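PDB 3QV2: 5-cytosine DNA methyltransferase from Entamoeba histolytica, which probably transfers methyl groups from S-adenosyl-L-methionine to carbon 5 of cytosine in tRNA or DNA. Local coordinates for residues I164-S169 against S197-N202; D223-G226 against R231-C234. One frame throughout, in Å; residues are numbered along the deposited sequence.

Contact 1 of 2, residues I164-S169 against S197-N202; sequences IGIPNS and SNYLDN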
ATOM      1  N   ILE A 164      -9.732  -5.105 -10.693  1.00 20.33           N
ATOM      2  CA  ILE A 164      -9.237  -6.426 -11.070  1.00 19.24           C
ATOM      3  C   ILE A 164      -9.923  -7.546 -10.287  1.00 21.58           C
ATOM      4  O   ILE A 164      -9.393  -8.650 -10.173  1.00 23.16           O
ATOM      5  CB  ILE A 164      -7.707  -6.544 -10.906  1.00 18.29           C
ATOM      6  CG1 ILE A 164      -7.294  -6.236  -9.466  1.00 18.92           C
ATOM      7  CG2 ILE A 164      -6.992  -5.623 -11.884  1.00 19.24           C
ATOM      8  CD1 ILE A 164      -5.811  -6.389  -9.212  1.00 15.15           C
ATOM      9  N   GLY A 165     -11.099  -7.253  -9.743  1.00 21.21           N
ATOM     10  CA  GLY A 165     -11.926  -8.272  -9.121  1.00 20.89           C
ATOM     11  C   GLY A 165     -11.658  -8.539  -7.651  1.00 23.89           C
ATOM     12  O   GLY A 165     -12.098  -9.556  -7.114  1.00 25.57           O
ATOM     13  N   ILE A 166     -10.938  -7.634  -6.997  1.00 24.65           N
ATOM     14  CA  ILE A 166     -10.695  -7.755  -5.564  1.00 25.22           C
ATOM     15  C   ILE A 166     -11.717  -6.926  -4.793  1.00 25.68           C
ATOM     16  O   ILE A 166     -11.831  -5.720  -5.006  1.00 29.11           O
ATOM     17  CB  ILE A 166      -9.268  -7.314  -5.189  1.00 26.76           C
ATOM     18  CG1 ILE A 166      -8.236  -8.151  -5.949  1.00 25.84           C
ATOM     19  CG2 ILE A 166      -9.048  -7.438  -3.689  1.00 21.61           C
ATOM     20  CD1 ILE A 166      -8.323  -9.634  -5.664  1.00 23.85           C
ATOM     21  N   PRO A 167     -12.468  -7.578  -3.892  1.00 25.72           N
ATOM     22  CA  PRO A 167     -13.553  -6.939  -3.138  1.00 28.80           C
ATOM     23  C   PRO A 167     -13.051  -5.933  -2.103  1.00 27.18           C
ATOM     24  O   PRO A 167     -13.270  -6.117  -0.905  1.00 25.67           O
ATOM     25  CB  PRO A 167     -14.234  -8.123  -2.443  1.00 27.16           C
ATOM     26  CG  PRO A 167     -13.159  -9.138  -2.302  1.00 26.00           C
ATOM     27  CD  PRO A 167     -12.309  -8.998  -3.534  1.00 25.14           C
ATOM     28  N   ASN A 168     -12.389  -4.880  -2.568  1.00 24.60           N
ATOM     29  CA  ASN A 168     -11.910  -3.825  -1.683  1.00 22.91           C
ATOM     30  C   ASN A 168     -11.594  -2.544  -2.441  1.00 24.20           C
ATOM     31  O   ASN A 168     -10.835  -2.553  -3.409  1.00 26.19           O
ATOM     32  CB  ASN A 168     -10.680  -4.287  -0.901  1.00 21.56           C
ATOM     33  CG  ASN A 168     -10.123  -3.200   0.001  1.00 25.62           C
ATOM     34  OD1 ASN A 168      -9.129  -2.551  -0.328  1.00 29.71           O
ATOM     35  ND2 ASN A 168     -10.769  -2.991   1.142  1.00 23.39           N
ATOM     36  N   SER A 169     -12.183  -1.441  -1.994  1.00 23.40           N
ATOM     37  CA  SER A 169     -11.948  -0.150  -2.623  1.00 23.78           C
ATOM     38  C   SER A 169     -10.742   0.552  -2.015  1.00 24.70           C
ATOM     39  O   SER A 169     -10.777   0.982  -0.864  1.00 24.80           O
ATOM     40  CB  SER A 169     -13.187   0.737  -2.504  1.00 27.52           C
ATOM     41  OG  SER A 169     -14.275   0.190  -3.226  1.00 33.58           O
ATOM     42  N   SER A 197     -16.162 -13.502   1.336  1.00 33.09           N
ATOM     43  CA  SER A 197     -16.126 -14.775   2.046  1.00 34.79           C
ATOM     44  C   SER A 197     -14.714 -15.358   2.102  1.00 36.07           C
ATOM     45  O   SER A 197     -14.285 -15.867   3.137  1.00 36.63           O
ATOM     46  CB  SER A 197     -17.068 -15.778   1.372  1.00 36.58           C
ATOM     47  OG  SER A 197     -18.314 -15.180   1.050  1.00 40.21           O
ATOM     48  N   ASN A 198     -13.997 -15.272   0.985  1.00 37.24           N
ATOM     49  CA  ASN A 198     -12.686 -15.906   0.849  1.00 37.25           C
ATOM     50  C   ASN A 198     -11.612 -15.379   1.802  1.00 35.02           C
ATOM     51  O   ASN A 198     -10.579 -16.021   1.993  1.00 35.95           O
ATOM     52  CB  ASN A 198     -12.190 -15.800  -0.597  1.00 38.70           C
ATOM     53  CG  ASN A 198     -13.094 -16.523  -1.580  1.00 41.95           C
ATOM     54  OD1 ASN A 198     -14.043 -15.945  -2.109  1.00 41.70           O
ATOM     55  ND2 ASN A 198     -12.800 -17.794  -1.832  1.00 43.54           N
ATOM     56  N   TYR A 199     -11.852 -14.219   2.399  1.00 31.46           N
ATOM     57  CA  TYR A 199     -10.830 -13.569   3.212  1.00 28.60           C
ATOM     58  C   TYR A 199     -11.130 -13.629   4.707  1.00 28.49           C
ATOM     59  O   TYR A 199     -10.326 -13.186   5.528  1.00 27.12           O
ATOM     60  CB  TYR A 199     -10.658 -12.113   2.774  1.00 28.23           C
ATOM     61  CG  TYR A 199     -10.424 -11.943   1.287  1.00 27.22           C
ATOM     62  CD1 TYR A 199     -11.490 -11.873   0.398  1.00 26.88           C
ATOM     63  CD2 TYR A 199      -9.137 -11.850   0.772  1.00 24.46           C
ATOM     64  CE1 TYR A 199     -11.282 -11.718  -0.960  1.00 25.86           C
ATOM     65  CE2 TYR A 199      -8.920 -11.694  -0.584  1.00 25.58           C
ATOM     66  CZ  TYR A 199      -9.997 -11.629  -1.444  1.00 26.07           C
ATOM     67  OH  TYR A 199      -9.793 -11.474  -2.797  1.00 25.82           O
ATOM     68  N   LEU A 200     -12.283 -14.185   5.058  1.00 29.27           N
ATOM     69  CA  LEU A 200     -12.734 -14.201   6.445  1.00 27.76           C
ATOM     70  C   LEU A 200     -12.075 -15.301   7.269  1.00 28.94           C
ATOM     71  O   LEU A 200     -12.043 -16.458   6.853  1.00 33.22           O
ATOM     72  CB  LEU A 200     -14.251 -14.385   6.494  1.00 25.19           C
ATOM     73  CG  LEU A 200     -15.090 -13.334   5.768  1.00 25.68           C
ATOM     74  CD1 LEU A 200     -16.558 -13.738   5.744  1.00 26.22           C
ATOM     75  CD2 LEU A 200     -14.916 -11.972   6.421  1.00 21.87           C
ATOM     76  N   ASP A 201     -11.555 -14.937   8.438  1.00 27.44           N
ATOM     77  CA  ASP A 201     -11.174 -15.928   9.434  1.00 34.98           C
ATOM     78  C   ASP A 201     -12.442 -16.649   9.871  1.00 43.82           C
ATOM     79  O   ASP A 201     -13.545 -16.122   9.720  1.00 45.53           O
ATOM     80  CB  ASP A 201     -10.504 -15.272  10.639  1.00 35.11           C
ATOM     81  CG  ASP A 201      -9.279 -14.468  10.262  1.00 35.54           C
ATOM     82  OD1 ASP A 201      -8.710 -14.705   9.177  1.00 37.78           O
ATOM     83  OD2 ASP A 201      -8.878 -13.598  11.061  1.00 35.89           O
ATOM     84  N   ASN A 202     -12.294 -17.847  10.423  1.00 47.09           N
ATOM     85  CA  ASN A 202     -13.463 -18.683  10.688  1.00 55.57           C
ATOM     86  C   ASN A 202     -13.822 -18.883  12.161  1.00 59.64           C
ATOM     87  O   ASN A 202     -14.799 -19.567  12.468  1.00 61.90           O
ATOM     88  CB  ASN A 202     -13.332 -20.036   9.979  1.00 57.41           C
ATOM     89  CG  ASN A 202     -12.021 -20.726  10.284  1.00 59.67           C
ATOM     90  OD1 ASN A 202     -11.112 -20.754   9.456  1.00 60.11           O
ATOM     91  ND2 ASN A 202     -11.913 -21.284  11.484  1.00 60.34           N
TER
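Pro167 and Tyr199 meet where the loop that leads into strand 172-178 passes the loop that follows this strand. The first loop holds what is probably the start of motif VIII of the C5-methyltransferases. The second probably belongs to the region between motifs VIII and IX, which holds the target recognition domain in this family. The contact is small, about 111 Å², and its three touching residues are buried. Tyr199 supplies one whole side of it. The tyrosine and proline side chains come from opposite directions. Pro167 CG lies 3.5 Å from Tyr199 CE1 and meets the ring obliquely. Pro167 CD is 3.6 Å from Tyr199 OH. The Ile166 and Tyr199 side chains cross at about a right angle, and Ile166 CD1 lies 3.7 Å from Tyr199 OH. In Ile166 CG1 lies beside the backbone N (chi1 -58°). The turn at chi2 (-60°) then brings CD1 to the hydroxyl. The phenol oxygen is thus flanked by two apolar groups, but its polar need is met outside the two loops, by a hydrogen bond with Ser194 OG. Pro167 is the centre of an inverse gamma turn, closed by a hydrogen bond of 2.6 Å from Asn168 N to Ile166 O. Around the pair, Ile282 of helix 276-282 touches Tyr199, while Phe312 of helix 311-321 touches Ile166. The contact itself is apolar, a matter of shape rather than of directed bonds. The bond to Ser194 gives the hydroxyl a polar partner although methyl and methylene groups flank it, and probably limits how far the ring can shift.

Contact 2 of 2, residues D223-G226 against R231-C234; sequences DIVG and RTCC
Asp223 faces both Arg231 and Cys233. Arg231 NH2 donates to Asp223 OD1 at 3.5 Å, a salt bridge whose hydrogen bond is weak although nearly straight (177°). OD1 lies in the guanidinium plane, at its edge. The carboxylate itself is turned 45° from that plane. Cys233 SG packs against the same carboxylate, 3.3 Å from Asp223 CG. Beside this group, Val225 CG1 presses on the backbone, 3.2 Å from Arg231 O, and Val225 CG2 rests 4.1 Å from Thr232 CG2. Val225 CG1 also meets the guanidinium edge. The arginine side chain starts away from the strand, and its bend at chi2 (-63°) helps bring the guanidinium back to Asp223 and Val225.

A second shell sets these groups. Ser248 OG bonds to Asp223 OD2 and also to Cys233 N, so one hydroxyl ties both sides together. Backbone bonds from Asp223 and Val225 to Ile249, and from Val225 to Cys251, fix the strand. The arrangement is a loop folded back over a short strand of a two-stranded parallel sheet, 224-226 with 249-251, probably part of the target recognition domain.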
ATOM      1  N   ASP A 223     -19.954   1.720   7.514  1.00 22.79           N
ATOM      2  CA  ASP A 223     -20.246   1.063   6.250  1.00 22.42           C
ATOM      3  C   ASP A 223     -20.226  -0.436   6.516  1.00 24.73           C
ATOM      4  O   ASP A 223     -19.180  -1.003   6.831  1.00 30.48           O
ATOM      5  CB  ASP A 223     -19.214   1.431   5.185  1.00 26.43           C
ATOM      6  CG  ASP A 223     -19.493   0.765   3.852  1.00 26.97           C
ATOM      7  OD1 ASP A 223     -20.167   1.388   3.004  1.00 32.28           O
ATOM      8  OD2 ASP A 223     -19.047  -0.385   3.656  1.00 21.50           O
ATOM      9  N   ILE A 224     -21.385  -1.074   6.407  1.00 23.15           N
ATOM     10  CA  ILE A 224     -21.517  -2.477   6.787  1.00 24.77           C
ATOM     11  C   ILE A 224     -21.661  -3.395   5.577  1.00 27.22           C
ATOM     12  O   ILE A 224     -22.387  -3.084   4.631  1.00 29.98           O
ATOM     13  CB  ILE A 224     -22.714  -2.689   7.733  1.00 21.69           C
ATOM     14  CG1 ILE A 224     -22.660  -1.688   8.889  1.00 19.22           C
ATOM     15  CG2 ILE A 224     -22.735  -4.114   8.259  1.00 24.62           C
ATOM     16  CD1 ILE A 224     -23.795  -1.837   9.878  1.00 18.11           C
ATOM     17  N   VAL A 225     -20.964  -4.526   5.617  1.00 25.21           N
ATOM     18  CA  VAL A 225     -20.996  -5.490   4.524  1.00 25.74           C
ATOM     19  C   VAL A 225     -21.190  -6.920   5.022  1.00 25.95           C
ATOM     20  O   VAL A 225     -20.831  -7.253   6.152  1.00 23.71           O
ATOM     21  CB  VAL A 225     -19.701  -5.434   3.691  1.00 23.90           C
ATOM     22  CG1 VAL A 225     -19.560  -4.079   3.019  1.00 24.41           C
ATOM     23  CG2 VAL A 225     -18.494  -5.728   4.568  1.00 19.93           C
ATOM     24  N   GLY A 226     -21.766  -7.757   4.166  1.00 28.88           N
ATOM     25  CA  GLY A 226     -21.921  -9.171   4.449  1.00 28.05           C
ATOM     26  C   GLY A 226     -20.969  -9.982   3.592  1.00 30.12           C
ATOM     27  O   GLY A 226     -20.301  -9.437   2.715  1.00 32.08           O
ATOM     28  N   ARG A 231     -18.109  -5.189  -2.076  1.00 42.16           N
ATOM     29  CA  ARG A 231     -16.752  -4.853  -1.668  1.00 38.55           C
ATOM     30  C   ARG A 231     -16.676  -4.307  -0.245  1.00 37.05           C
ATOM     31  O   ARG A 231     -17.694  -3.997   0.375  1.00 37.84           O
ATOM     32  CB  ARG A 231     -16.152  -3.827  -2.633  1.00 36.45           C
ATOM     33  CG  ARG A 231     -16.460  -2.381  -2.267  1.00 36.98           C
ATOM     34  CD  ARG A 231     -17.954  -2.086  -2.313  1.00 41.64           C
ATOM     35  NE  ARG A 231     -18.256  -0.754  -1.796  1.00 45.64           N
ATOM     36  CZ  ARG A 231     -18.687  -0.506  -0.562  1.00 47.00           C
ATOM     37  NH1 ARG A 231     -18.882  -1.503   0.291  1.00 46.95           N
ATOM     38  NH2 ARG A 231     -18.930   0.741  -0.183  1.00 48.13           N
ATOM     39  N   THR A 232     -15.451  -4.195   0.259  1.00 30.90           N
ATOM     40  CA  THR A 232     -15.184  -3.546   1.534  1.00 28.42           C
ATOM     41  C   THR A 232     -14.568  -2.174   1.278  1.00 29.57           C
ATOM     42  O   THR A 232     -13.918  -1.960   0.255  1.00 31.25           O
ATOM     43  CB  THR A 232     -14.210  -4.372   2.385  1.00 23.09           C
ATOM     44  OG1 THR A 232     -13.015  -4.623   1.635  1.00 19.68           O
ATOM     45  CG2 THR A 232     -14.840  -5.699   2.780  1.00 20.43           C
ATOM     46  N   CYS A 233     -14.770  -1.244   2.207  1.00 25.97           N
ATOM     47  CA  CYS A 233     -14.213   0.096   2.064  1.00 24.51           C
ATOM     48  C   CYS A 233     -12.712   0.112   2.331  1.00 24.20           C
ATOM     49  O   CYS A 233     -12.150  -0.861   2.833  1.00 25.93           O
ATOM     50  CB  CYS A 233     -14.926   1.090   2.985  1.00 26.00           C
ATOM     51  SG  CYS A 233     -16.593   1.538   2.443  1.00 37.33           S
ATOM     52  N   CYS A 234     -12.068   1.221   1.985  1.00 23.22           N
ATOM     53  CA  CYS A 234     -10.634   1.368   2.192  1.00 21.51           C
ATOM     54  C   CYS A 234     -10.276   1.283   3.672  1.00 19.73           C
ATOM     55  O   CYS A 234     -10.800   2.037   4.491  1.00 22.49           O
ATOM     56  CB  CYS A 234     -10.148   2.696   1.613  1.00 22.51           C
ATOM     57  SG  CYS A 234      -8.386   3.019   1.845  1.00 30.42           S
TER

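How the contacts relate
Contact 1 closes before contact 2 opens along the chain, and their centres are 10 Å apart on the same side of the molecule. They touch directly through two neighbouring loops. Asn168 ND2 and Thr232 OG1 are 2.8 Å apart, and Ser169 N lies 2.9 Å from Thr232 O; both are probable hydrogen bonds. The loop before strand 172-178, which lies next to the edge strand 153-159 of the six-stranded sheet, is thereby tied to residues 231-234, near the two-stranded sheet. Both contacts lie away from the annotated cofactor and active sites. Contact 1 and these bonds probably join the motif VIII region to the target recognition domain, in which contact 2 probably lies.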